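Uncharacterized conserved protein (Staphylococcus epidermidis, PDB 3FRM) is of unknown function but probably belongs to the GNAT acetyltransferase superfamily, its substrate and reaction still unidentified. Local coordinates at residues D15-T20 / Y28-Q33; L35-N40 / S69-F74; D118-L123 / V168-H173; N130-V135 / V176-I181. All coordinates share one frame; numbering follows the deposited sequence.

How the contacts relate
All four contacts reach one long mixed sheet. Contacts 1 and 2 lie in the N-terminal part, contacts 3 and 4 in the C-terminal part, with the centres of contacts 1 and 3 about 34 Å apart. Asn-40 of contact 2 joins the first two: its OD1 accepts from Leu-30 N at 2.8 Å, a probable hydrogen bond. Contacts 3 and 4 are tied through neighbouring strands, the N of Val-176 lying 2.8 Å from the O of Ala-169, and Val-168 packs against Tyr-132. A sodium ion, bound by Tyr-159, Asn-160, Asp-162 and Ile-164, lies about 9 Å from the side chain of Asp-180 in contact 4 and about 11 Å from that of Asp-15 in contact 1.

Contact 1: D15-T20 / Y28-Q33; sequences DGNKIT and YLLPPQ
Asn-17 and Leu-29 pair across an antiparallel beta hairpin, made by strands 17-21 and 25-29, that closes one end of the sheet within this chain. Two backbone bonds join this hydrogen-bonded pair: Asn-17 N gives to Leu-29 O at 3.0 Å, and Leu-29 N gives to Asn-17 O at 3.1 Å. The next pair, Lys-18 with Tyr-28, is non-hydrogen-bonded, and Tyr-28 CA adds a CA-H...O contact to the same Asn-17 O.

The aromatic contact lies on the face of Lys-18 and Tyr-28. With its CG anti to the carbonyl carbon (chi1 -74°), the Tyr-28 ring runs alongside the lysine chain; Lys-18 CG makes a CH-pi contact over one face, 4.0 Å from the ring centroid. Gly-16 C lies at the ring's edge. The bend at chi3 (85°) then leads the lysine ammonium away from the ring, toward a long, weak ion pair with Glu-21.

Asn-17 and Leu-29 share the other face. In the apolar contact Ile-19 CG1 meets Leu-29 CD2 at 3.7 Å, the two side chains crossing at about a right angle. Met-63 and His-64 of helix 50-66 pack on Leu-29. Beyond the paired residues, Leu-30 spreads its methyls between two polar side chains: CD2 approaches Asp-15 OD1, while the other carboxylate oxygen, OD2, is hydrogen-bonded to Tyr-13 OH, and Leu-30 CD1 lies 3.7 Å from Asn-17 ND2.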
loop_
_atom_site.group_PDB
_atom_site.type_symbol
_atom_site.label_atom_id
_atom_site.label_comp_id
_atom_site.label_asym_id
_atom_site.label_seq_id
_atom_site.Cartn_x
_atom_site.Cartn_y
_atom_site.Cartn_z
ATOM N N ASP A 15 -20.015 -11.062 3.221
ATOM C CA ASP A 15 -21.364 -11.064 2.700
ATOM C C ASP A 15 -21.698 -12.290 1.882
ATOM O O ASP A 15 -22.162 -12.184 0.737
ATOM C CB ASP A 15 -21.718 -9.819 1.915
ATOM C CG ASP A 15 -23.182 -9.823 1.520
ATOM O OD1 ASP A 15 -23.521 -9.676 0.306
ATOM O OD2 ASP A 15 -23.988 -10.064 2.465
ATOM N N GLY A 16 -21.496 -13.462 2.463
ATOM C CA GLY A 16 -22.107 -14.622 1.853
ATOM C C GLY A 16 -23.022 -15.328 2.824
ATOM O O GLY A 16 -23.087 -14.968 4.004
ATOM N N ASN A 17 -23.716 -16.331 2.305
ATOM C CA ASN A 17 -24.329 -17.331 3.115
ATOM C C ASN A 17 -23.250 -18.333 3.405
ATOM O O ASN A 17 -22.562 -18.790 2.490
ATOM C CB ASN A 17 -25.437 -18.060 2.351
ATOM C CG ASN A 17 -26.464 -17.118 1.757
ATOM O OD1 ASN A 17 -27.286 -17.545 0.953
ATOM N ND2 ASN A 17 -26.414 -15.831 2.123
ATOM N N LYS A 18 -23.103 -18.671 4.681
ATOM C CA LYS A 18 -22.220 -19.737 5.101
ATOM C C LYS A 18 -22.897 -21.050 4.802
ATOM O O LYS A 18 -23.911 -21.341 5.382
ATOM C CB LYS A 18 -22.044 -19.661 6.574
ATOM C CG LYS A 18 -20.699 -20.102 7.037
ATOM C CD LYS A 18 -20.435 -19.462 8.393
ATOM C CE LYS A 18 -21.040 -20.293 9.492
ATOM N NZ LYS A 18 -21.212 -19.414 10.667
ATOM N N ILE A 19 -22.328 -21.832 3.904
ATOM C CA ILE A 19 -22.861 -23.139 3.544
ATOM C C ILE A 19 -22.396 -24.215 4.541
ATOM O O ILE A 19 -23.172 -24.979 5.086
ATOM C CB ILE A 19 -22.391 -23.514 2.105
ATOM C CG1 ILE A 19 -22.646 -22.367 1.130
ATOM C CG2 ILE A 19 -23.021 -24.787 1.629
ATOM C CD1 ILE A 19 -24.084 -21.746 1.255
ATOM N N THR A 20 -21.109 -24.257 4.777
ATOM C CA THR A 20 -20.525 -25.269 5.616
ATOM C C THR A 20 -19.435 -24.605 6.432
ATOM O O THR A 20 -18.739 -23.731 5.946
ATOM C CB THR A 20 -19.960 -26.385 4.706
ATOM O OG1 THR A 20 -20.737 -27.565 4.878
ATOM C CG2 THR A 20 -18.519 -26.680 4.983
ATOM N N TYR A 28 -18.573 -20.127 1.498
ATOM C CA TYR A 28 -19.602 -19.109 1.340
ATOM C C TYR A 28 -19.991 -19.042 -0.146
ATOM O O TYR A 28 -19.143 -19.106 -1.025
ATOM C CB TYR A 28 -19.046 -17.779 1.771
ATOM C CG TYR A 28 -18.895 -17.610 3.267
ATOM C CD1 TYR A 28 -19.860 -16.933 3.997
ATOM C CD2 TYR A 28 -17.817 -18.150 3.940
ATOM C CE1 TYR A 28 -19.744 -16.760 5.383
ATOM C CE2 TYR A 28 -17.691 -18.015 5.329
ATOM C CZ TYR A 28 -18.671 -17.299 6.035
ATOM O OH TYR A 28 -18.588 -17.133 7.397
ATOM N N LEU A 29 -21.288 -18.873 -0.385
ATOM C CA LEU A 29 -21.900 -18.730 -1.647
ATOM C C LEU A 29 -23.068 -17.752 -1.498
ATOM O O LEU A 29 -23.680 -17.671 -0.424
ATOM C CB LEU A 29 -22.499 -20.064 -2.025
ATOM C CG LEU A 29 -21.911 -21.075 -2.993
ATOM C CD1 LEU A 29 -20.422 -21.201 -2.960
ATOM C CD2 LEU A 29 -22.565 -22.361 -2.608
ATOM N N LEU A 30 -23.405 -17.068 -2.593
ATOM C CA LEU A 30 -24.585 -16.279 -2.680
ATOM C C LEU A 30 -25.199 -16.586 -4.057
ATOM O O LEU A 30 -24.959 -15.886 -5.054
ATOM C CB LEU A 30 -24.263 -14.806 -2.521
ATOM C CG LEU A 30 -25.437 -13.815 -2.377
ATOM C CD1 LEU A 30 -26.332 -14.111 -1.196
ATOM C CD2 LEU A 30 -24.938 -12.362 -2.209
ATOM N N PRO A 31 -26.001 -17.658 -4.114
ATOM C CA PRO A 31 -26.527 -18.216 -5.346
ATOM C C PRO A 31 -27.310 -17.241 -6.255
ATOM O O PRO A 31 -27.226 -17.364 -7.476
ATOM C CB PRO A 31 -27.375 -19.392 -4.852
ATOM C CG PRO A 31 -26.663 -19.833 -3.596
ATOM C CD PRO A 31 -26.248 -18.537 -2.953
ATOM N N PRO A 32 -28.058 -16.290 -5.672
ATOM C CA PRO A 32 -28.700 -15.268 -6.509
ATOM C C PRO A 32 -27.720 -14.233 -7.067
ATOM O O PRO A 32 -28.102 -13.451 -7.953
ATOM C CB PRO A 32 -29.664 -14.560 -5.532
ATOM C CG PRO A 32 -29.971 -15.588 -4.541
ATOM C CD PRO A 32 -28.628 -16.264 -4.311
ATOM N N GLN A 33 -26.481 -14.232 -6.568
ATOM C CA GLN A 33 -25.470 -13.277 -7.008
ATOM C C GLN A 33 -24.150 -13.987 -7.349
ATOM O O GLN A 33 -23.108 -13.682 -6.785
ATOM C CB GLN A 33 -25.246 -12.204 -5.925
ATOM C CG GLN A 33 -25.143 -10.792 -6.477
ATOM C CD GLN A 33 -26.498 -10.093 -6.675
ATOM O OE1 GLN A 33 -26.894 -9.284 -5.854
ATOM N NE2 GLN A 33 -27.186 -10.386 -7.771
#

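Contact 2: L35-N40 / S69-F74; sequences LKYASN and SYHLSF
His-71 and Asn-40 are joined by the hydrogen bond at the heart of this contact, where the loop before strand 41-44 meets the residues leading into strand 72-75. His-71 NE2 donates to Asn-40 O at 3.0 Å, nearly straight (164°), in the carbonyl plane and on a lone pair, so the proton sits on NE2. The imidazole turns inward because CG lies between backbone N and carbonyl carbon (chi1 69°). Tyr-37 covers one of its faces: CD1 lies 3.4 Å from His-71 ND1, the ring planes are inclined at 49°, and Tyr-37 CA adds a CH-pi contact. One bond and one covered face of the histidine thus come from the loop.

Asn-40 in turn shapes that loop. Its ND2 gives a 2.8 Å bond to Lys-36 O and another to Gln-33 O, while OD1 accepts from Gln-67 NE2 and Leu-30 N, so both ends of this buried amide are satisfied.

Strands 41-44 and 72-75 are parallel neighbours joined through helix 50-66, a beta-alpha-beta crossover. That helix lies beside the contact, with the His-64 ring meeting that of His-71, and Leu-250 of strand 241-251 touches Tyr-37 and Ser-73.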
loop_
_atom_site.group_PDB
_atom_site.type_symbol
_atom_site.label_atom_id
_atom_site.label_comp_id
_atom_site.label_asym_id
_atom_site.label_seq_id
_atom_site.Cartn_x
_atom_site.Cartn_y
_atom_site.Cartn_z
ATOM N N LEU A 35 -21.917 -13.810 -9.465
ATOM C CA LEU A 35 -20.821 -13.058 -10.011
ATOM C C LEU A 35 -20.039 -12.217 -9.016
ATOM O O LEU A 35 -18.977 -11.749 -9.394
ATOM C CB LEU A 35 -21.272 -12.199 -11.195
ATOM C CG LEU A 35 -21.717 -12.915 -12.494
ATOM C CD1 LEU A 35 -20.805 -14.079 -12.898
ATOM C CD2 LEU A 35 -23.160 -13.367 -12.412
ATOM N N LYS A 36 -20.527 -12.017 -7.779
ATOM C CA LYS A 36 -19.746 -11.309 -6.712
ATOM C C LYS A 36 -18.624 -12.177 -6.153
ATOM O O LYS A 36 -18.897 -13.138 -5.439
ATOM C CB LYS A 36 -20.609 -10.814 -5.539
ATOM C CG LYS A 36 -21.554 -9.691 -5.926
ATOM C CD LYS A 36 -22.415 -9.125 -4.769
ATOM C CE LYS A 36 -21.580 -8.461 -3.635
ATOM N NZ LYS A 36 -20.605 -7.494 -4.205
ATOM N N TYR A 37 -17.371 -11.831 -6.450
ATOM C CA TYR A 37 -16.238 -12.648 -6.013
ATOM C C TYR A 37 -16.122 -12.732 -4.501
ATOM O O TYR A 37 -15.810 -13.801 -3.999
ATOM C CB TYR A 37 -14.921 -12.135 -6.574
ATOM C CG TYR A 37 -14.846 -12.161 -8.073
ATOM C CD1 TYR A 37 -15.650 -12.984 -8.796
ATOM C CD2 TYR A 37 -13.936 -11.372 -8.762
ATOM C CE1 TYR A 37 -15.597 -13.012 -10.178
ATOM C CE2 TYR A 37 -13.821 -11.427 -10.158
ATOM C CZ TYR A 37 -14.671 -12.233 -10.847
ATOM O OH TYR A 37 -14.595 -12.309 -12.220
ATOM N N ALA A 38 -16.360 -11.638 -3.768
ATOM C CA ALA A 38 -16.233 -11.652 -2.286
ATOM C C ALA A 38 -17.304 -12.452 -1.479
ATOM O O ALA A 38 -17.092 -12.728 -0.269
ATOM C CB ALA A 38 -16.091 -10.166 -1.692
ATOM N N SER A 39 -18.447 -12.760 -2.111
ATOM C CA SER A 39 -19.523 -13.523 -1.498
ATOM C C SER A 39 -19.446 -15.003 -1.896
ATOM O O SER A 39 -20.254 -15.798 -1.424
ATOM C CB SER A 39 -20.873 -12.984 -1.965
ATOM O OG SER A 39 -20.845 -11.581 -2.094
ATOM N N ASN A 40 -18.525 -15.371 -2.783
ATOM C CA ASN A 40 -18.421 -16.740 -3.245
ATOM C C ASN A 40 -16.987 -17.287 -3.099
ATOM O O ASN A 40 -16.142 -17.170 -3.987
ATOM C CB ASN A 40 -18.962 -16.883 -4.675
ATOM C CG ASN A 40 -20.477 -16.491 -4.808
ATOM O OD1 ASN A 40 -21.360 -17.295 -4.501
ATOM N ND2 ASN A 40 -20.762 -15.282 -5.323
ATOM N N SER A 69 -21.317 -19.292 -11.377
ATOM C CA SER A 69 -20.164 -18.537 -10.919
ATOM C C SER A 69 -18.965 -19.050 -11.745
ATOM O O SER A 69 -18.867 -20.259 -12.024
ATOM C CB SER A 69 -19.911 -18.902 -9.461
ATOM O OG SER A 69 -20.660 -18.095 -8.537
ATOM N N TYR A 70 -18.050 -18.183 -12.159
ATOM C CA TYR A 70 -17.014 -18.641 -13.101
ATOM C C TYR A 70 -15.595 -18.421 -12.615
ATOM O O TYR A 70 -14.646 -18.639 -13.382
ATOM C CB TYR A 70 -17.199 -18.037 -14.502
ATOM C CG TYR A 70 -18.593 -18.274 -15.051
ATOM C CD1 TYR A 70 -19.022 -19.564 -15.387
ATOM C CD2 TYR A 70 -19.480 -17.200 -15.231
ATOM C CE1 TYR A 70 -20.280 -19.796 -15.874
ATOM C CE2 TYR A 70 -20.742 -17.401 -15.726
ATOM C CZ TYR A 70 -21.134 -18.705 -16.045
ATOM O OH TYR A 70 -22.390 -18.895 -16.503
ATOM N N HIS A 71 -15.444 -18.058 -11.341
ATOM C CA HIS A 71 -14.148 -17.774 -10.795
ATOM C C HIS A 71 -13.814 -18.809 -9.722
ATOM O O HIS A 71 -14.640 -19.650 -9.379
ATOM C CB HIS A 71 -14.226 -16.405 -10.171
ATOM C CG HIS A 71 -15.087 -16.377 -8.957
ATOM N ND1 HIS A 71 -16.460 -16.248 -9.030
ATOM C CD2 HIS A 71 -14.777 -16.528 -7.641
ATOM C CE1 HIS A 71 -16.954 -16.278 -7.798
ATOM N NE2 HIS A 71 -15.957 -16.443 -6.935
ATOM N N LEU A 72 -12.619 -18.689 -9.120
ATOM C CA LEU A 72 -12.226 -19.527 -8.025
ATOM C C LEU A 72 -11.510 -18.652 -6.988
ATOM O O LEU A 72 -10.737 -17.775 -7.359
ATOM C CB LEU A 72 -11.260 -20.619 -8.503
ATOM C CG LEU A 72 -11.634 -21.722 -9.458
ATOM C CD1 LEU A 72 -10.512 -22.798 -9.404
ATOM C CD2 LEU A 72 -12.953 -22.333 -9.049
ATOM N N SER A 73 -11.732 -18.901 -5.700
ATOM C CA SER A 73 -11.055 -18.114 -4.724
ATOM C C SER A 73 -10.958 -18.712 -3.302
ATOM O O SER A 73 -11.855 -19.385 -2.855
ATOM C CB SER A 73 -11.663 -16.720 -4.722
ATOM O OG SER A 73 -12.908 -16.721 -4.115
ATOM N N PHE A 74 -9.860 -18.419 -2.613
ATOM C CA PHE A 74 -9.599 -18.935 -1.304
ATOM C C PHE A 74 -8.859 -17.894 -0.514
ATOM O O PHE A 74 -8.075 -17.125 -1.073
ATOM C CB PHE A 74 -8.705 -20.192 -1.402
ATOM C CG PHE A 74 -9.233 -21.259 -2.385
ATOM C CD1 PHE A 74 -9.926 -22.362 -1.926
ATOM C CD2 PHE A 74 -9.051 -21.126 -3.756
ATOM C CE1 PHE A 74 -10.415 -23.349 -2.831
ATOM C CE2 PHE A 74 -9.561 -22.093 -4.659
ATOM C CZ PHE A 74 -10.221 -23.201 -4.191
#

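Contact 3: D118-L123 / V168-H173; sequences DVDIQL and VAYVNH
Gln-122 comes against Tyr-170 of the neighbouring antiparallel strand, the side chains crossing at about a right angle, and the glutamine can be followed outward. CB lies 4.2 Å from Val-168 O. CG, anti to the carbonyl carbon (chi1 -62°), carries the extended chain out along the sheet face that Asp-120 and Tyr-170 share. CD comes to 3.8 Å from Tyr-170 CE2, with the amide and ring planes 27° apart. At the tip the two amide atoms part: NE2 gives a 2.8 Å in-strand bond to Asp-120 OD2 on its syn side, somewhat out of the carboxylate plane, while OE1 accepts from Asn-128 ND2.

Beneath lies the ladder of strands 120-123 and 165-171, the first being the outermost strand within this chain, consistent with the first strand of a GNAT fold. Asp-120 and Tyr-170 exchange backbone bonds, the shorter from Tyr-170 N to Asp-120 O at 2.7 Å. Gln-122 and Val-168 make a second such pair. Between them, non-hydrogen-bonded Ile-121 and Ala-169 face the other side, where Val-119 CG1 touches Ala-169 CB at 3.7 Å and helix 204-216 packs with Ile-208 and Tyr-211.

One face is therefore apolar and turned to a helix, the other mixed, with Val-168 beside the polar groups. Its two bonds fix the glutamine amide's orientation. Asn-128 ND2, bonded also to Leu-123 O, ties strand 120-123 to the following loop; Tyr-170 OH, bonded to Asp-131, ties strand 165-171 to helix 129-136.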
loop_
_atom_site.group_PDB
_atom_site.type_symbol
_atom_site.label_atom_id
_atom_site.label_comp_id
_atom_site.label_asym_id
_atom_site.label_seq_id
_atom_site.Cartn_x
_atom_site.Cartn_y
_atom_site.Cartn_z
ATOM N N ASP A 118 -16.486 22.257 7.183
ATOM C CA ASP A 118 -17.828 22.178 6.598
ATOM C C ASP A 118 -17.996 20.990 5.616
ATOM O O ASP A 118 -17.762 21.101 4.399
ATOM C CB ASP A 118 -18.263 23.485 5.959
ATOM C CG ASP A 118 -19.723 23.455 5.535
ATOM O OD1 ASP A 118 -20.459 24.385 5.879
ATOM O OD2 ASP A 118 -20.154 22.491 4.880
ATOM N N VAL A 119 -18.417 19.861 6.171
ATOM C CA VAL A 119 -18.661 18.656 5.416
ATOM C C VAL A 119 -19.943 18.094 5.990
ATOM O O VAL A 119 -20.038 17.781 7.177
ATOM C CB VAL A 119 -17.534 17.587 5.628
ATOM C CG1 VAL A 119 -17.895 16.320 4.926
ATOM C CG2 VAL A 119 -16.174 18.083 5.159
ATOM N N ASP A 120 -20.945 17.948 5.161
ATOM C CA ASP A 120 -22.195 17.536 5.695
ATOM C C ASP A 120 -22.289 16.040 5.432
ATOM O O ASP A 120 -22.086 15.603 4.307
ATOM C CB ASP A 120 -23.294 18.388 5.053
ATOM C CG ASP A 120 -24.681 17.771 5.168
ATOM O OD1 ASP A 120 -25.066 17.365 6.299
ATOM O OD2 ASP A 120 -25.402 17.738 4.117
ATOM N N ILE A 121 -22.556 15.269 6.495
ATOM C CA ILE A 121 -22.510 13.788 6.476
ATOM C C ILE A 121 -23.870 13.211 6.810
ATOM O O ILE A 121 -24.409 13.479 7.878
ATOM C CB ILE A 121 -21.483 13.204 7.483
ATOM C CG1 ILE A 121 -20.107 13.870 7.319
ATOM C CG2 ILE A 121 -21.382 11.664 7.333
ATOM C CD1 ILE A 121 -18.939 13.288 8.217
ATOM N N GLN A 122 -24.396 12.393 5.906
ATOM C CA GLN A 122 -25.773 11.926 6.000
ATOM C C GLN A 122 -25.803 10.412 5.972
ATOM O O GLN A 122 -25.010 9.791 5.256
ATOM C CB GLN A 122 -26.635 12.507 4.848
ATOM C CG GLN A 122 -26.753 14.042 4.834
ATOM C CD GLN A 122 -27.544 14.643 3.602
ATOM O OE1 GLN A 122 -28.249 13.951 2.840
ATOM N NE2 GLN A 122 -27.389 15.930 3.413
ATOM N N LEU A 123 -26.713 9.815 6.739
ATOM C CA LEU A 123 -27.100 8.403 6.545
ATOM C C LEU A 123 -27.757 8.273 5.203
ATOM O O LEU A 123 -28.543 9.133 4.825
ATOM C CB LEU A 123 -28.084 7.943 7.623
ATOM C CG LEU A 123 -27.443 7.201 8.803
ATOM C CD1 LEU A 123 -26.755 8.186 9.784
ATOM C CD2 LEU A 123 -28.505 6.354 9.522
ATOM N N VAL A 168 -22.761 9.293 3.117
ATOM C CA VAL A 168 -22.316 10.127 2.008
ATOM C C VAL A 168 -21.951 11.445 2.626
ATOM O O VAL A 168 -22.748 12.012 3.392
ATOM C CB VAL A 168 -23.457 10.428 0.975
ATOM C CG1 VAL A 168 -22.970 11.338 -0.168
ATOM C CG2 VAL A 168 -23.999 9.173 0.397
ATOM N N ALA A 169 -20.749 11.926 2.303
ATOM C CA ALA A 169 -20.329 13.264 2.689
ATOM C C ALA A 169 -20.529 14.222 1.523
ATOM O O ALA A 169 -20.317 13.835 0.325
ATOM C CB ALA A 169 -18.895 13.272 3.114
ATOM N N TYR A 170 -20.939 15.455 1.867
ATOM C CA TYR A 170 -21.103 16.508 0.881
ATOM C C TYR A 170 -20.252 17.681 1.243
ATOM O O TYR A 170 -20.192 18.085 2.415
ATOM C CB TYR A 170 -22.551 17.017 0.786
ATOM C CG TYR A 170 -23.594 15.998 0.407
ATOM C CD1 TYR A 170 -24.234 16.062 -0.839
ATOM C CD2 TYR A 170 -23.957 14.974 1.287
ATOM C CE1 TYR A 170 -25.199 15.133 -1.227
ATOM C CE2 TYR A 170 -24.924 14.022 0.910
ATOM C CZ TYR A 170 -25.554 14.128 -0.345
ATOM O OH TYR A 170 -26.533 13.233 -0.697
ATOM N N VAL A 171 -19.633 18.255 0.209
ATOM C CA VAL A 171 -19.028 19.595 0.289
ATOM C C VAL A 171 -19.749 20.419 -0.751
ATOM O O VAL A 171 -19.887 19.990 -1.924
ATOM C CB VAL A 171 -17.504 19.562 0.019
ATOM C CG1 VAL A 171 -16.915 20.958 0.135
ATOM C CG2 VAL A 171 -16.854 18.642 1.000
ATOM N N ASN A 172 -20.209 21.597 -0.312
ATOM C CA ASN A 172 -21.102 22.487 -1.067
ATOM C C ASN A 172 -22.212 21.730 -1.799
ATOM O O ASN A 172 -22.324 21.903 -3.009
ATOM C CB ASN A 172 -20.345 23.331 -2.125
ATOM C CG ASN A 172 -18.887 23.600 -1.768
ATOM O OD1 ASN A 172 -18.569 24.556 -1.062
ATOM N ND2 ASN A 172 -17.992 22.778 -2.292
ATOM N N HIS A 173 -23.012 20.903 -1.105
ATOM C CA HIS A 173 -24.114 20.094 -1.753
ATOM C C HIS A 173 -23.687 19.138 -2.877
ATOM O O HIS A 173 -24.519 18.649 -3.632
ATOM C CB HIS A 173 -25.286 20.965 -2.262
ATOM C CG HIS A 173 -25.684 22.026 -1.300
ATOM N ND1 HIS A 173 -25.181 23.306 -1.367
ATOM C CD2 HIS A 173 -26.457 21.982 -0.192
ATOM C CE1 HIS A 173 -25.657 24.019 -0.360
ATOM N NE2 HIS A 173 -26.429 23.234 0.370
#

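Contact 4: N130-V135 / V176-I181; sequences NDYLHV and VGIVDI
Tyr-132 and Ile-178 meet where helix 129-136 crosses strand 174-183, the axes 7.9 Å apart and 99° between their directions. The isoleucine comes up beneath the phenol: its CD1 lies over one ring face, 4.0 Å from the centroid, and its CG2 touches Tyr-132 CD1 at 3.6 Å. The same CG2 meets Val-135 CB at 3.7 Å, the two side chains reaching toward each other tip to tip, so the branched isoleucine fills the angle between two helix residues one turn apart. Val-135 CG2 extends the contact to Val-176 N.

At the ring's far end Tyr-132 OH gives a 2.5 Å hydrogen bond to Asp-180 OD2, arriving on the syn lone pair, with ring and carboxylate planes 27° apart. CG anti to the backbone N (chi1 167°) swings the phenol along the strand to this carboxylate.

In the second shell, Arg-166 and Val-168 of strand 165-171 touch the tyrosine, and Arg-166 NE makes a long, weak ion pair with Asp-180 OD1. Phe-139 touches Ile-178. Val-176 and Gly-177, both facing Ala-169, form a classic beta bulge near the start of the strand.

This helix-on-sheet layer is consistent with the first helix and third strand of a GNAT fold. Its core is aliphatic and aromatic; the buried phenol hydroxyl has a carboxylate acceptor, at a distance unusually short and uncertain in its exact value, which probably helps to orient the ring.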
loop_
_atom_site.group_PDB
_atom_site.type_symbol
_atom_site.label_atom_id
_atom_site.label_comp_id
_atom_site.label_asym_id
_atom_site.label_seq_id
_atom_site.Cartn_x
_atom_site.Cartn_y
_atom_site.Cartn_z
ATOM N N ASN A 130 -28.624 7.728 -4.608
ATOM C CA ASN A 130 -27.992 7.978 -5.904
ATOM C C ASN A 130 -26.699 8.806 -5.767
ATOM O O ASN A 130 -25.778 8.650 -6.587
ATOM C CB ASN A 130 -28.938 8.647 -6.907
ATOM C CG ASN A 130 -29.869 7.648 -7.628
ATOM O OD1 ASN A 130 -31.078 7.807 -7.568
ATOM N ND2 ASN A 130 -29.313 6.619 -8.297
ATOM N N ASP A 131 -26.626 9.682 -4.758
ATOM C CA ASP A 131 -25.408 10.392 -4.488
ATOM C C ASP A 131 -24.352 9.427 -3.992
ATOM O O ASP A 131 -23.178 9.612 -4.257
ATOM C CB ASP A 131 -25.606 11.473 -3.399
ATOM C CG ASP A 131 -26.428 12.651 -3.885
ATOM O OD1 ASP A 131 -27.054 13.288 -3.009
ATOM O OD2 ASP A 131 -26.457 12.942 -5.111
ATOM N N TYR A 132 -24.755 8.426 -3.223
ATOM C CA TYR A 132 -23.811 7.452 -2.737
ATOM C C TYR A 132 -23.227 6.718 -3.970
ATOM O O TYR A 132 -22.013 6.640 -4.163
ATOM C CB TYR A 132 -24.504 6.509 -1.739
ATOM C CG TYR A 132 -23.717 5.284 -1.391
ATOM C CD1 TYR A 132 -22.979 5.235 -0.226
ATOM C CD2 TYR A 132 -23.732 4.135 -2.227
ATOM C CE1 TYR A 132 -22.247 4.116 0.128
ATOM C CE2 TYR A 132 -22.967 2.945 -1.880
ATOM C CZ TYR A 132 -22.218 2.982 -0.681
ATOM O OH TYR A 132 -21.432 1.912 -0.255
ATOM N N LEU A 133 -24.101 6.247 -4.836
ATOM C CA LEU A 133 -23.647 5.471 -6.004
ATOM C C LEU A 133 -22.829 6.303 -6.961
ATOM O O LEU A 133 -21.882 5.819 -7.585
ATOM C CB LEU A 133 -24.819 4.870 -6.722
ATOM C CG LEU A 133 -25.524 3.836 -5.867
ATOM C CD1 LEU A 133 -26.802 3.461 -6.641
ATOM C CD2 LEU A 133 -24.589 2.629 -5.610
ATOM N N HIS A 134 -23.162 7.576 -7.012
ATOM C CA HIS A 134 -22.395 8.502 -7.786
ATOM C C HIS A 134 -20.923 8.537 -7.392
ATOM O O HIS A 134 -20.049 8.571 -8.257
ATOM C CB HIS A 134 -22.993 9.895 -7.662
ATOM C CG HIS A 134 -22.217 10.921 -8.407
ATOM N ND1 HIS A 134 -21.334 11.781 -7.783
ATOM C CD2 HIS A 134 -22.137 11.183 -9.733
ATOM C CE1 HIS A 134 -20.762 12.548 -8.693
ATOM N NE2 HIS A 134 -21.235 12.208 -9.884
ATOM N N VAL A 135 -20.640 8.531 -6.095
ATOM C CA VAL A 135 -19.259 8.543 -5.655
ATOM C C VAL A 135 -18.642 7.177 -5.962
ATOM O O VAL A 135 -17.504 7.046 -6.453
ATOM C CB VAL A 135 -19.162 8.823 -4.143
ATOM C CG1 VAL A 135 -17.686 8.653 -3.658
ATOM C CG2 VAL A 135 -19.755 10.199 -3.804
ATOM N N VAL A 176 -19.301 13.549 -2.264
ATOM C CA VAL A 176 -17.862 13.558 -2.361
ATOM C C VAL A 176 -17.109 12.378 -1.639
ATOM O O VAL A 176 -15.990 12.038 -2.008
ATOM C CB VAL A 176 -17.412 14.936 -1.890
ATOM C CG1 VAL A 176 -16.272 14.874 -0.876
ATOM C CG2 VAL A 176 -17.140 15.842 -3.088
ATOM N N GLY A 177 -17.741 11.761 -0.639
ATOM C CA GLY A 177 -17.131 10.699 0.196
ATOM C C GLY A 177 -18.158 9.640 0.586
ATOM O O GLY A 177 -19.317 9.963 0.837
ATOM N N ILE A 178 -17.768 8.376 0.643
ATOM C CA ILE A 178 -18.707 7.357 1.123
ATOM C C ILE A 178 -18.058 6.342 2.073
ATOM O O ILE A 178 -16.811 6.197 2.133
ATOM C CB ILE A 178 -19.498 6.638 -0.068
ATOM C CG1 ILE A 178 -18.519 5.908 -0.979
ATOM C CG2 ILE A 178 -20.369 7.667 -0.880
ATOM C CD1 ILE A 178 -19.257 5.083 -2.138
ATOM N N VAL A 179 -18.876 5.640 2.849
ATOM C CA VAL A 179 -18.322 4.513 3.585
ATOM C C VAL A 179 -19.492 3.679 3.992
ATOM O O VAL A 179 -20.574 4.215 4.155
ATOM C CB VAL A 179 -17.478 4.989 4.830
ATOM C CG1 VAL A 179 -18.349 5.867 5.851
ATOM C CG2 VAL A 179 -16.758 3.821 5.490
ATOM N N ASP A 180 -19.252 2.384 4.115
ATOM C CA ASP A 180 -20.149 1.407 4.721
ATOM C C ASP A 180 -19.714 1.072 6.146
ATOM O O ASP A 180 -18.530 0.977 6.424
ATOM C CB ASP A 180 -20.029 0.112 3.959
ATOM C CG ASP A 180 -20.547 0.233 2.591
ATOM O OD1 ASP A 180 -20.871 -0.812 2.001
ATOM O OD2 ASP A 180 -20.680 1.378 2.103
ATOM N N ILE A 181 -20.695 0.872 7.020
ATOM C CA ILE A 181 -20.427 0.492 8.373
ATOM C C ILE A 181 -21.291 -0.673 8.757
ATOM O O ILE A 181 -22.484 -0.702 8.472
ATOM C CB ILE A 181 -20.582 1.664 9.414
ATOM C CG1 ILE A 181 -21.871 2.429 9.196
ATOM C CG2 ILE A 181 -19.435 2.632 9.292
ATOM C CD1 ILE A 181 -21.752 3.615 8.217
#